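PDB 6CC2: cell division control protein 45 cdc45 putative from Entamoeba histolytica, which probably serves as a replication factor with a RecJ-like DHH fold, loading onto the replicative DNA helicase when DNA replication starts. Local coordinates for residues Y178-V182 and G183-L187; A35-C38 and Y39-S43; V80-I83 and D84-S88. All coordinates share one frame; numbering follows the deposited sequence.

Contact 1. Residues Y178-V182 and G183-L187; sequences YSESV and GRVAL. With EDO (1,2-ethanediol), chain E.
S181 OG is held by two groups at once: it accepts the backbone N-H of R184 at 3.0 Å, with an N-H...O angle of 153°, and it is hydrogen-bonded to the carboxylate of D34. The first bond makes S181 the N-cap of helix 182-192. D34 reinforces the cap from outside, because its two carboxylate oxygens also take the backbone N-H groups of V182 and G183; a negative charge at a helix N-terminus is electrostatically favourable and probably strengthens the capping. The first turn then closes by V185 N to S181 O and A186 N to V182 O, both 3.2 Å.

One residue before the cap, E180 reaches forward to R184, the two side chains crossing at about a right angle. E180 places CG anti to its nitrogen (chi1 -167°), and from there the chain runs out extended, which brings OE2 over one face of the guanidinium, toward its rim. OE2 is 3.7 Å from R184 NE and well out of the plane, so this long salt bridge works through charge alone. The closer approach is OE2 to the methylene R184 CG, 3.3 Å. Further fixing comes from S127, hydrogen-bonded to E180 OE1, and from Y228, which makes a cation-pi contact with R184. Upstream, an ethanediol molecule, probably from the crystallisation liquor, donates from O2 to Y178 O at 2.8 Å.

Contact 2. Residues A35-C38 and Y39-S43; sequences AIVC and YKILS. With EDO (1,2-ethanediol), chain J.
Residues A35 to L42 make consecutive i to i+4 backbone bonds of regular alpha-helix: Y39 N to A35 O, K40 N to I36 O, I41 N to V37 O and L42 N to C38 O, within 2.8 to 3.0 Å and with N-H...O angles of 159° or more.

The side chains pair at the same spacing. V37 and I41 lie side by side and point the same way, V37 CG1 meeting I41 CD1 at 3.9 Å; I41 CG1 also sits 3.4 Å from V37 O, so this branch packs against both the side chain and the carbonyl one turn back. C38 and L42 touch at the same spacing, SG to CD1 3.9 Å. L42 leans back because its CG stands beside its own nitrogen (chi1 -64°), which puts CG 3.4 Å from C38 O. At the next residue, S43 OG donates to K40 O, three positions back, at 2.6 Å, tying its hydroxyl to the helix backbone. The Y39 ring departs from this axial packing: Y39 OH is hydrogen-bonded to O1 of an ethanediol at 2.5 Å, O1 lying at the ring edge, in plane; the diol also bonds E47 and H53.

Helix 33-48 is the crossover of a beta-alpha-beta unit between strands 24-29 and 53-57. Y39 packs on both strands and meets F378 edge-to-face; I36 and K40 face helix 374-385, and K40 NZ bonds S386 just after its end; C38, I41 and L42 pack on A186 of helix 182-192.

Contact 3. Residues V80-I83 and D84-S88; sequences VFFI and DCAGS
Apolar contact between F82 and A86 closes the turn that follows strand 77-83. A86 CB lies 3.7 Å from F82 CD2 and 3.8 Å from F82 CB, approaching the ring obliquely. With CG beside the backbone nitrogen (chi1 -61°), it is the CB-CD2 side of F82 that meets A86, and the rest of the ring leads away. C85 adds a looser touch, its SG 4.3 Å from F82 CB, while its carbonyl oxygen is 3.8 Å from that same CB.

Backbone conformation fits the bend. Positive phi at D84 (62°) and A86 (83°) accompanies a sharp change of direction, after which A86 CB points toward the strand the chain has just left.

Polar contacts are made with surrounding segments. D84 OD1 is hydrogen-bonded to S108 and OD2 to T32, which leaves both carboxylate oxygens satisfied; Y61 OH takes A86 N, and D107 takes G87 N.

Strand 77-83 runs inside the parallel sheet, between strands 24-29 and 102-106. F82 meets Y28 edge-to-face and packs on V103 and I105, with L64 of helix 61-71 on the same residue, whereas I83 rests on A35 and C38 of helix 33-48.

In the fold
The three contacts adjoin one another around the C-terminal end of strand 77-83, with centres 10 Å (1 and 2), 12 Å (1 and 3) and 13 Å (2 and 3) apart. Contacts 1 and 2 mesh where V182 O meets C38 SG at 3.4 Å and A186 CB meets I41 CG2 at 3.5 Å, packing the two helices together. I83 CG2 joins contact 3 to contact 2, 3.7 Å from A35 CA, and V182 CG1 approaches D84 OD1 at 3.6 Å, linking contact 3 to contact 1. D34, which binds the capping S181, and D84 both follow parallel-sheet strands, as active-site residues do in RecJ-like relatives, though no catalytic or metal site is established here.

Contact 1. Residues Y178-V182 and G183-L187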
ATOM      1  N   TYR A 178     -10.216  -7.984   1.596  1.00 18.67           N
ATOM      2  CA  TYR A 178     -10.290  -6.764   0.817  1.00 19.44           C
ATOM      3  C   TYR A 178     -11.048  -7.023  -0.476  1.00 23.56           C
ATOM      4  O   TYR A 178     -10.828  -8.044  -1.150  1.00 25.05           O
ATOM      5  CB  TYR A 178      -8.904  -6.188   0.484  1.00 18.37           C
ATOM      6  CG  TYR A 178      -8.085  -5.875   1.709  1.00 20.83           C
ATOM      7  CD1 TYR A 178      -7.335  -6.875   2.342  1.00 22.57           C
ATOM      8  CD2 TYR A 178      -8.065  -4.620   2.248  1.00 21.98           C
ATOM      9  CE1 TYR A 178      -6.608  -6.603   3.461  1.00 23.21           C
ATOM     10  CE2 TYR A 178      -7.316  -4.334   3.373  1.00 22.50           C
ATOM     11  CZ  TYR A 178      -6.594  -5.342   3.979  1.00 27.20           C
ATOM     12  OH  TYR A 178      -5.845  -5.064   5.106  1.00 35.55           O
ATOM     13  N   SER A 179     -11.951  -6.100  -0.802  1.00 21.94           N
ATOM     14  CA  SER A 179     -12.743  -6.165  -2.021  1.00 20.93           C
ATOM     15  C   SER A 179     -12.344  -5.031  -2.959  1.00 19.56           C
ATOM     16  O   SER A 179     -11.174  -4.617  -2.997  1.00 19.76           O
ATOM     17  CB  SER A 179     -14.226  -6.130  -1.668  1.00 23.81           C
ATOM     18  OG  SER A 179     -15.030  -6.436  -2.813  1.00 25.27           O
ATOM     19  N   GLU A 180     -13.317  -4.491  -3.688  1.00 20.33           N
ATOM     20  CA  GLU A 180     -13.033  -3.551  -4.767  1.00 20.42           C
ATOM     21  C   GLU A 180     -12.222  -2.336  -4.326  1.00 19.26           C
ATOM     22  O   GLU A 180     -12.465  -1.730  -3.276  1.00 20.51           O
ATOM     23  CB  GLU A 180     -14.358  -3.087  -5.379  1.00 27.97           C
ATOM     24  CG  GLU A 180     -14.232  -2.368  -6.691  1.00 39.01           C
ATOM     25  CD  GLU A 180     -15.568  -2.255  -7.389  1.00 46.13           C
ATOM     26  OE1 GLU A 180     -16.546  -1.867  -6.715  1.00 39.63           O
ATOM     27  OE2 GLU A 180     -15.641  -2.577  -8.595  1.00 53.55           O
ATOM     28  N   SER A 181     -11.275  -1.951  -5.179  1.00 18.21           N
ATOM     29  CA  SER A 181     -10.457  -0.753  -4.960  1.00 18.11           C
ATOM     30  C   SER A 181     -11.336   0.462  -4.714  1.00 18.62           C
ATOM     31  O   SER A 181     -12.379   0.609  -5.342  1.00 19.60           O
ATOM     32  CB  SER A 181      -9.581  -0.537  -6.207  1.00 18.51           C
ATOM     33  OG  SER A 181      -9.406   0.809  -6.533  1.00 19.84           O
ATOM     34  N   VAL A 182     -10.910   1.326  -3.791  1.00 16.52           N
ATOM     35  CA  VAL A 182     -11.700   2.527  -3.505  1.00 16.08           C
ATOM     36  C   VAL A 182     -11.626   3.514  -4.671  1.00 18.95           C
ATOM     37  O   VAL A 182     -12.591   4.261  -4.950  1.00 19.42           O
ATOM     38  CB  VAL A 182     -11.292   3.181  -2.176  1.00 18.86           C
ATOM     39  CG1 VAL A 182     -11.646   2.256  -1.005  1.00 20.63           C
ATOM     40  CG2 VAL A 182      -9.777   3.527  -2.142  1.00 19.92           C
ATOM     41  N   GLY A 183     -10.506   3.560  -5.366  1.00 19.97           N
ATOM     42  CA  GLY A 183     -10.441   4.337  -6.597  1.00 19.58           C
ATOM     43  C   GLY A 183     -11.388   3.838  -7.664  1.00 20.13           C
ATOM     44  O   GLY A 183     -11.956   4.632  -8.424  1.00 20.73           O
ATOM     45  N   ARG A 184     -11.591   2.523  -7.729  1.00 18.24           N
ATOM     46  CA  ARG A 184     -12.525   1.958  -8.688  1.00 20.77           C
ATOM     47  C   ARG A 184     -13.957   2.403  -8.393  1.00 21.76           C
ATOM     48  O   ARG A 184     -14.741   2.658  -9.316  1.00 22.46           O
ATOM     49  CB  ARG A 184     -12.414   0.430  -8.664  1.00 19.97           C
ATOM     50  CG  ARG A 184     -13.469  -0.283  -9.410  1.00 22.31           C
ATOM     51  CD  ARG A 184     -13.356  -0.082 -10.922  1.00 32.07           C
ATOM     52  NE  ARG A 184     -14.223  -1.023 -11.630  1.00 35.84           N
ATOM     53  CZ  ARG A 184     -13.838  -2.224 -12.055  1.00 35.29           C
ATOM     54  NH1 ARG A 184     -12.590  -2.636 -11.872  1.00 34.09           N
ATOM     55  NH2 ARG A 184     -14.699  -3.009 -12.677  1.00 33.45           N
ATOM     56  N   VAL A 185     -14.314   2.510  -7.109  1.00 20.31           N
ATOM     57  CA  VAL A 185     -15.645   2.983  -6.748  1.00 21.88           C
ATOM     58  C   VAL A 185     -15.828   4.433  -7.183  1.00 22.26           C
ATOM     59  O   VAL A 185     -16.892   4.811  -7.688  1.00 21.90           O
ATOM     60  CB  VAL A 185     -15.889   2.817  -5.239  1.00 25.00           C
ATOM     61  CG1 VAL A 185     -17.228   3.472  -4.844  1.00 27.43           C
ATOM     62  CG2 VAL A 185     -15.895   1.358  -4.850  1.00 25.33           C
ATOM     63  N   ALA A 186     -14.806   5.271  -6.977  1.00 21.83           N
ATOM     64  CA  ALA A 186     -14.909   6.663  -7.417  1.00 20.20           C
ATOM     65  C   ALA A 186     -15.093   6.735  -8.930  1.00 19.69           C
ATOM     66  O   ALA A 186     -15.923   7.520  -9.432  1.00 19.96           O
ATOM     67  CB  ALA A 186     -13.680   7.454  -6.985  1.00 17.52           C
ATOM     68  N   LEU A 187     -14.351   5.911  -9.667  1.00 19.53           N
ATOM     69  CA  LEU A 187     -14.521   5.808 -11.116  1.00 20.26           C
ATOM     70  C   LEU A 187     -15.930   5.365 -11.469  1.00 20.78           C
ATOM     71  O   LEU A 187     -16.534   5.877 -12.427  1.00 22.22           O
ATOM     72  CB  LEU A 187     -13.504   4.828 -11.705  1.00 20.14           C
ATOM     73  CG  LEU A 187     -13.646   4.532 -13.197  1.00 24.70           C
ATOM     74  CD1 LEU A 187     -13.365   5.774 -14.062  1.00 29.42           C
ATOM     75  CD2 LEU A 187     -12.687   3.379 -13.572  1.00 25.97           C
TER
HETATM   76  C1  EDO E 604     -11.845 -10.896  -4.064  1.00 52.00           C
HETATM   77  O1  EDO E 604     -12.384 -10.777  -2.740  1.00 50.40           O
HETATM   78  C2  EDO E 604     -11.395  -9.527  -4.567  1.00 48.46           C
HETATM   79  O2  EDO E 604     -10.391  -8.987  -3.702  1.00 36.99           O

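Contact 2. Residues A35-C38 and Y39-S43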
ATOM      1  N   ALA A  35      -6.330   4.976  -1.685  1.00 16.57           N
ATOM      2  CA  ALA A  35      -7.109   6.040  -1.070  1.00 16.23           C
ATOM      3  C   ALA A  35      -6.818   7.390  -1.716  1.00 16.35           C
ATOM      4  O   ALA A  35      -7.745   8.174  -1.936  1.00 18.36           O
ATOM      5  CB  ALA A  35      -6.842   6.100   0.435  1.00 16.92           C
ATOM      6  N   ILE A  36      -5.556   7.669  -2.048  1.00 14.81           N
ATOM      7  CA  ILE A  36      -5.237   8.927  -2.730  1.00 14.42           C
ATOM      8  C   ILE A  36      -5.920   8.966  -4.091  1.00 16.65           C
ATOM      9  O   ILE A  36      -6.457  10.003  -4.518  1.00 17.63           O
ATOM     10  CB  ILE A  36      -3.726   9.127  -2.868  1.00 17.76           C
ATOM     11  CG1 ILE A  36      -3.042   9.100  -1.490  1.00 20.40           C
ATOM     12  CG2 ILE A  36      -3.415  10.481  -3.560  1.00 17.64           C
ATOM     13  CD1 ILE A  36      -1.543   9.360  -1.535  1.00 22.27           C
ATOM     14  N   VAL A  37      -5.899   7.835  -4.803  1.00 16.37           N
ATOM     15  CA  VAL A  37      -6.583   7.754  -6.098  1.00 17.74           C
ATOM     16  C   VAL A  37      -8.058   8.094  -5.944  1.00 16.92           C
ATOM     17  O   VAL A  37      -8.635   8.832  -6.747  1.00 16.77           O
ATOM     18  CB  VAL A  37      -6.397   6.352  -6.706  1.00 18.32           C
ATOM     19  CG1 VAL A  37      -7.363   6.110  -7.852  1.00 18.04           C
ATOM     20  CG2 VAL A  37      -4.933   6.148  -7.137  1.00 20.29           C
ATOM     21  N   CYS A  38      -8.715   7.524  -4.920  1.00 17.70           N
ATOM     22  CA  CYS A  38     -10.127   7.800  -4.707  1.00 18.26           C
ATOM     23  C   CYS A  38     -10.354   9.287  -4.471  1.00 19.22           C
ATOM     24  O   CYS A  38     -11.194   9.913  -5.130  1.00 21.20           O
ATOM     25  CB  CYS A  38     -10.634   6.948  -3.539  1.00 20.50           C
ATOM     26  SG  CYS A  38     -12.389   7.157  -3.148  1.00 20.17           S
ATOM     27  N   TYR A  39      -9.574   9.881  -3.569  1.00 18.43           N
ATOM     28  CA  TYR A  39      -9.647  11.317  -3.358  1.00 19.70           C
ATOM     29  C   TYR A  39      -9.480  12.085  -4.666  1.00 17.96           C
ATOM     30  O   TYR A  39     -10.212  13.035  -4.939  1.00 20.34           O
ATOM     31  CB  TYR A  39      -8.572  11.767  -2.372  1.00 17.26           C
ATOM     32  CG  TYR A  39      -8.635  13.241  -2.086  1.00 18.78           C
ATOM     33  CD1 TYR A  39      -7.947  14.152  -2.893  1.00 20.68           C
ATOM     34  CD2 TYR A  39      -9.404  13.744  -1.062  1.00 22.52           C
ATOM     35  CE1 TYR A  39      -8.015  15.498  -2.671  1.00 21.21           C
ATOM     36  CE2 TYR A  39      -9.474  15.088  -0.831  1.00 23.80           C
ATOM     37  CZ  TYR A  39      -8.788  15.968  -1.641  1.00 23.29           C
ATOM     38  OH  TYR A  39      -8.859  17.338  -1.416  1.00 25.21           O
ATOM     39  N   LYS A  40      -8.472  11.718  -5.464  1.00 19.38           N
ATOM     40  CA  LYS A  40      -8.192  12.435  -6.710  1.00 17.44           C
ATOM     41  C   LYS A  40      -9.395  12.403  -7.644  1.00 18.86           C
ATOM     42  O   LYS A  40      -9.814  13.446  -8.180  1.00 20.25           O
ATOM     43  CB  LYS A  40      -6.954  11.805  -7.388  1.00 19.10           C
ATOM     44  CG  LYS A  40      -6.590  12.377  -8.752  1.00 21.05           C
ATOM     45  CD  LYS A  40      -6.252  13.839  -8.671  1.00 22.01           C
ATOM     46  CE  LYS A  40      -5.793  14.384 -10.010  1.00 25.58           C
ATOM     47  NZ  LYS A  40      -5.457  15.851  -9.919  1.00 26.03           N
ATOM     48  N   ILE A  41      -9.982  11.219  -7.829  1.00 19.32           N
ATOM     49  CA  ILE A  41     -11.095  11.081  -8.768  1.00 20.50           C
ATOM     50  C   ILE A  41     -12.314  11.861  -8.284  1.00 22.24           C
ATOM     51  O   ILE A  41     -12.973  12.568  -9.056  1.00 23.41           O
ATOM     52  CB  ILE A  41     -11.407   9.581  -8.982  1.00 20.55           C
ATOM     53  CG1 ILE A  41     -10.250   8.935  -9.743  1.00 20.58           C
ATOM     54  CG2 ILE A  41     -12.704   9.407  -9.747  1.00 22.85           C
ATOM     55  CD1 ILE A  41     -10.395   7.420  -9.957  1.00 19.95           C
ATOM     56  N   LEU A  42     -12.649  11.730  -6.992  1.00 20.05           N
ATOM     57  CA  LEU A  42     -13.712  12.555  -6.435  1.00 20.01           C
ATOM     58  C   LEU A  42     -13.389  14.034  -6.587  1.00 20.82           C
ATOM     59  O   LEU A  42     -14.269  14.853  -6.915  1.00 22.83           O
ATOM     60  CB  LEU A  42     -13.948  12.215  -4.973  1.00 20.00           C
ATOM     61  CG  LEU A  42     -14.447  10.790  -4.709  1.00 22.04           C
ATOM     62  CD1 LEU A  42     -14.360  10.511  -3.204  1.00 22.61           C
ATOM     63  CD2 LEU A  42     -15.849  10.568  -5.226  1.00 26.63           C
ATOM     64  N   SER A  43     -12.140  14.415  -6.322  1.00 23.87           N
ATOM     65  CA  SER A  43     -11.810  15.834  -6.353  1.00 25.84           C
ATOM     66  C   SER A  43     -11.929  16.409  -7.754  1.00 25.63           C
ATOM     67  O   SER A  43     -12.245  17.589  -7.912  1.00 27.42           O
ATOM     68  CB  SER A  43     -10.409  16.061  -5.792  1.00 27.00           C
ATOM     69  OG  SER A  43      -9.432  15.577  -6.701  1.00 31.31           O
TER
HETATM   70  C1  EDO J 609      -7.184  19.115  -4.226  1.00 47.90           C
HETATM   71  O1  EDO J 609      -8.130  19.027  -3.151  1.00 38.63           O
HETATM   72  C2  EDO J 609      -7.927  19.024  -5.551  1.00 59.98           C
HETATM   73  O2  EDO J 609      -8.948  20.030  -5.601  1.00 61.43           O

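Contact 3. Residues V80-I83 and D84-S88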
ATOM      1  N   VAL A  80     -19.063  14.385   4.999  1.00 23.49           N
ATOM      2  CA  VAL A  80     -17.750  13.767   5.172  1.00 26.45           C
ATOM      3  C   VAL A  80     -17.718  12.466   4.385  1.00 26.01           C
ATOM      4  O   VAL A  80     -18.713  11.732   4.323  1.00 23.47           O
ATOM      5  CB  VAL A  80     -17.407  13.510   6.657  1.00 26.52           C
ATOM      6  CG1 VAL A  80     -17.410  14.813   7.405  1.00 23.01           C
ATOM      7  CG2 VAL A  80     -18.372  12.503   7.272  1.00 30.44           C
ATOM      8  N   PHE A  81     -16.569  12.201   3.771  1.00 23.84           N
ATOM      9  CA  PHE A  81     -16.247  10.918   3.165  1.00 22.47           C
ATOM     10  C   PHE A  81     -15.102  10.304   3.956  1.00 22.02           C
ATOM     11  O   PHE A  81     -14.113  10.986   4.230  1.00 24.10           O
ATOM     12  CB  PHE A  81     -15.805  11.086   1.710  1.00 21.74           C
ATOM     13  CG  PHE A  81     -16.911  11.376   0.777  1.00 21.30           C
ATOM     14  CD1 PHE A  81     -17.392  12.672   0.626  1.00 24.65           C
ATOM     15  CD2 PHE A  81     -17.485  10.357   0.018  1.00 21.46           C
ATOM     16  CE1 PHE A  81     -18.411  12.943  -0.269  1.00 25.44           C
ATOM     17  CE2 PHE A  81     -18.512  10.639  -0.870  1.00 21.85           C
ATOM     18  CZ  PHE A  81     -18.976  11.924  -1.000  1.00 25.39           C
ATOM     19  N   PHE A  82     -15.244   9.037   4.323  1.00 18.36           N
ATOM     20  CA  PHE A  82     -14.174   8.245   4.912  1.00 20.81           C
ATOM     21  C   PHE A  82     -13.678   7.297   3.830  1.00 21.06           C
ATOM     22  O   PHE A  82     -14.462   6.498   3.286  1.00 19.49           O
ATOM     23  CB  PHE A  82     -14.676   7.477   6.131  1.00 21.19           C
ATOM     24  CG  PHE A  82     -15.200   8.361   7.243  1.00 25.23           C
ATOM     25  CD1 PHE A  82     -14.592   9.570   7.542  1.00 30.81           C
ATOM     26  CD2 PHE A  82     -16.303   7.981   7.973  1.00 28.73           C
ATOM     27  CE1 PHE A  82     -15.067  10.380   8.565  1.00 31.63           C
ATOM     28  CE2 PHE A  82     -16.784   8.785   9.004  1.00 26.52           C
ATOM     29  CZ  PHE A  82     -16.160   9.992   9.300  1.00 25.45           C
ATOM     30  N   ILE A  83     -12.392   7.410   3.487  1.00 18.78           N
ATOM     31  CA  ILE A  83     -11.814   6.678   2.357  1.00 17.79           C
ATOM     32  C   ILE A  83     -10.846   5.610   2.864  1.00 19.86           C
ATOM     33  O   ILE A  83      -9.825   5.925   3.488  1.00 20.14           O
ATOM     34  CB  ILE A  83     -11.123   7.644   1.380  1.00 18.25           C
ATOM     35  CG1 ILE A  83     -12.144   8.643   0.827  1.00 21.64           C
ATOM     36  CG2 ILE A  83     -10.436   6.878   0.255  1.00 19.03           C
ATOM     37  CD1 ILE A  83     -11.542   9.726  -0.056  1.00 27.72           C
ATOM     38  N   ASP A  84     -11.176   4.353   2.544  1.00 19.73           N
ATOM     39  CA  ASP A  84     -10.382   3.145   2.866  1.00 20.42           C
ATOM     40  C   ASP A  84     -10.237   2.949   4.368  1.00 22.37           C
ATOM     41  O   ASP A  84      -9.310   2.312   4.841  1.00 22.17           O
ATOM     42  CB  ASP A  84      -9.021   3.134   2.164  1.00 20.85           C
ATOM     43  CG  ASP A  84      -8.701   1.763   1.515  1.00 28.93           C
ATOM     44  OD1 ASP A  84      -9.574   0.863   1.531  1.00 26.97           O
ATOM     45  OD2 ASP A  84      -7.582   1.584   0.975  1.00 30.16           O
ATOM     46  N   CYS A  85     -11.187   3.478   5.133  1.00 19.78           N
ATOM     47  CA  CYS A  85     -11.301   3.214   6.554  1.00 21.78           C
ATOM     48  C   CYS A  85     -12.761   3.399   6.955  1.00 21.41           C
ATOM     49  O   CYS A  85     -13.578   3.882   6.164  1.00 21.95           O
ATOM     50  CB  CYS A  85     -10.400   4.138   7.375  1.00 22.43           C
ATOM     51  SG  CYS A  85     -10.768   5.908   7.202  1.00 22.22           S
ATOM     52  N   ALA A  86     -13.071   2.965   8.176  1.00 20.45           N
ATOM     53  CA  ALA A  86     -14.323   3.186   8.880  1.00 22.00           C
ATOM     54  C   ALA A  86     -15.431   2.209   8.521  1.00 21.09           C
ATOM     55  O   ALA A  86     -16.361   2.019   9.310  1.00 20.23           O
ATOM     56  CB  ALA A  86     -14.849   4.605   8.642  1.00 24.46           C
ATOM     57  N   GLY A  87     -15.362   1.573   7.351  1.00 20.64           N
ATOM     58  CA  GLY A  87     -16.455   0.699   6.944  1.00 22.73           C
ATOM     59  C   GLY A  87     -16.653  -0.505   7.849  1.00 23.12           C
ATOM     60  O   GLY A  87     -17.771  -0.993   7.995  1.00 21.43           O
ATOM     61  N   SER A  88     -15.576  -1.020   8.443  1.00 23.37           N
ATOM     62  CA  SER A  88     -15.652  -2.248   9.222  1.00 27.71           C
ATOM     63  C   SER A  88     -15.620  -2.011  10.731  1.00 26.68           C
ATOM     64  O   SER A  88     -15.562  -2.981  11.496  1.00 27.13           O
ATOM     65  CB  SER A  88     -14.533  -3.202   8.806  1.00 31.54           C
ATOM     66  OG  SER A  88     -14.750  -3.597   7.448  1.00 32.00           O
TER